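Local coordinates for possible transcriptional regulator, ArsR family protein (Rhodococcus sp. RHA1, PDB 3F6V) that probably binds DNA as a transcriptional regulator of the ArsR family, possibly one concerned with arsenical resistance, at residues L67-G70 against E71-V74. Residues are numbered along the deposited sequence; the frame is centred on the assembly and turned at random. Where two conformers were deposited one is given.
Sequences LTSG and EQTV
Gln72 folds back into the turn it has just left and gives its carboxamide to the backbone of Gly70. NE2 of Gln72 donates to Gly70 O at 2.8 Å; the bond is nearly straight at NE2 (162°), and the acceptor lies almost in the amide plane. The donor stands tilted 24° from the carbonyl plane of Gly70. With CG anti to its own carbonyl carbon (chi1 -65°), the extended chain of Gln72 lays the amide back along the turn to that oxygen. Its NE2 also donates to Leu66 O, which ties the side chain to the end of helix 58-66, and two carbonyls together fix the rotation of the amide. Alongside the aliphatic part, Leu67 and Gln72 run past each other in opposite directions, CD2 of Leu67 lying 4.1 Å from CB of Gln72. Gly70 N closes the turn on Leu67 O at 3.0 Å; at the positive phi of Gly70 a CB would be jammed against Ser69 O, so the missing side chain lets the chain turn here. Further out, OE2 of Glu71 forms a salt bridge with Arg104. In this winged helix-turn-helix fold of ArsR proteins, turn 67-71 links helix 58-66 to short strand 72-73, which pairs with wing strand 109-114.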
ATOM      1  N   LEU A  67      12.105  -4.640  11.412  1.00 12.83           N
ATOM      2  CA  LEU A  67      11.867  -4.217  12.773  1.00 12.14           C
ATOM      3  C   LEU A  67      11.060  -5.219  13.596  1.00 12.40           C
ATOM      4  O   LEU A  67      10.943  -5.055  14.830  1.00 12.99           O
ATOM      5  CB  LEU A  67      11.213  -2.817  12.768  1.00 12.73           C
ATOM      6  CG  LEU A  67      12.183  -1.714  12.390  1.00 12.80           C
ATOM      7  CD1 LEU A  67      11.346  -0.422  12.183  1.00 13.77           C
ATOM      8  CD2 LEU A  67      13.242  -1.500  13.496  1.00 15.77           C
ATOM      9  N   THR A  68      10.504  -6.246  12.962  1.00 13.18           N
ATOM     10  CA  THR A  68       9.760  -7.252  13.753  1.00 13.88           C
ATOM     11  C   THR A  68      10.656  -8.062  14.681  1.00 13.78           C
ATOM     12  O   THR A  68      10.155  -8.652  15.619  1.00 13.83           O
ATOM     13  CB  THR A  68       8.929  -8.226  12.892  1.00 13.03           C
ATOM     14  OG1 THR A  68       9.779  -8.947  12.009  1.00 14.89           O
ATOM     15  CG2 THR A  68       7.821  -7.462  12.088  1.00 14.57           C
ATOM     16  N   SER A  69      11.958  -8.048  14.403  1.00 14.92           N
ATOM     17  CA  SER A  69      12.907  -8.733  15.266  0.50 15.73           C
ATOM     18  C   SER A  69      13.402  -7.849  16.428  1.00 15.56           C
ATOM     19  O   SER A  69      14.271  -8.266  17.214  1.00 17.35           O
ATOM     20  CB  SER A  69      14.085  -9.221  14.429  0.50 16.87           C
ATOM     21  OG  SER A  69      15.059  -8.204  14.351  0.50 18.56           O
ATOM     22  N   GLY A  70      12.840  -6.648  16.565  1.00 15.08           N
ATOM     23  CA  GLY A  70      13.117  -5.781  17.694  1.00 16.07           C
ATOM     24  C   GLY A  70      13.639  -4.423  17.247  1.00 15.46           C
ATOM     25  O   GLY A  70      13.936  -4.198  16.051  1.00 15.76           O
ATOM     26  N   GLU A  71      13.780  -3.557  18.243  1.00 15.46           N
ATOM     27  CA  GLU A  71      14.259  -2.209  18.050  0.50 16.15           C
ATOM     28  C   GLU A  71      15.685  -2.251  17.504  1.00 16.64           C
ATOM     29  O   GLU A  71      16.538  -3.058  17.980  1.00 18.64           O
ATOM     30  CB  GLU A  71      14.187  -1.493  19.392  0.50 16.85           C
ATOM     31  CG  GLU A  71      14.381  -0.004  19.356  0.50 16.64           C
ATOM     32  CD  GLU A  71      14.808   0.525  20.719  0.50 15.10           C
ATOM     33  OE1 GLU A  71      15.703  -0.084  21.350  0.50 17.71           O
ATOM     34  OE2 GLU A  71      14.254   1.539  21.171  0.50 19.02           O
ATOM     35  N   GLN A  72      15.946  -1.447  16.481  1.00 14.82           N
ATOM     36  CA  GLN A  72      17.243  -1.420  15.764  1.00 15.92           C
ATOM     37  C   GLN A  72      17.727  -0.050  15.384  1.00 15.22           C
ATOM     38  O   GLN A  72      16.925   0.895  15.273  1.00 15.67           O
ATOM     39  CB  GLN A  72      17.163  -2.299  14.527  1.00 17.44           C
ATOM     40  CG  GLN A  72      16.972  -3.783  14.892  1.00 20.29           C
ATOM     41  CD  GLN A  72      16.522  -4.621  13.725  1.00 24.87           C
ATOM     42  OE1 GLN A  72      17.246  -4.775  12.734  1.00 29.28           O
ATOM     43  NE2 GLN A  72      15.276  -5.149  13.808  1.00 22.61           N
ATOM     44  N   THR A  73      19.051   0.084  15.180  1.00 15.47           N
ATOM     45  CA  THR A  73      19.602   1.356  14.793  1.00 14.75           C
ATOM     46  C   THR A  73      19.422   1.622  13.350  1.00 15.56           C
ATOM     47  O   THR A  73      19.261   0.726  12.480  1.00 16.24           O
ATOM     48  CB  THR A  73      21.115   1.469  15.071  1.00 14.76           C
ATOM     49  OG1 THR A  73      21.809   0.578  14.179  1.00 16.03           O
ATOM     50  CG2 THR A  73      21.419   1.107  16.546  1.00 15.96           C
ATOM     51  N   VAL A  74      19.430   2.899  13.079  1.00 17.84           N
ATOM     52  CA  VAL A  74      19.408   3.338  11.718  1.00 18.35           C
ATOM     53  C   VAL A  74      20.509   2.666  10.877  1.00 19.48           C
ATOM     54  O   VAL A  74      20.248   2.104   9.838  1.00 21.26           O
ATOM     55  CB  VAL A  74      19.479   4.856  11.628  1.00 18.82           C
ATOM     56  CG1 VAL A  74      19.690   5.216  10.203  1.00 19.37           C
ATOM     57  CG2 VAL A  74      18.218   5.501  12.167  1.00 19.67           C
TER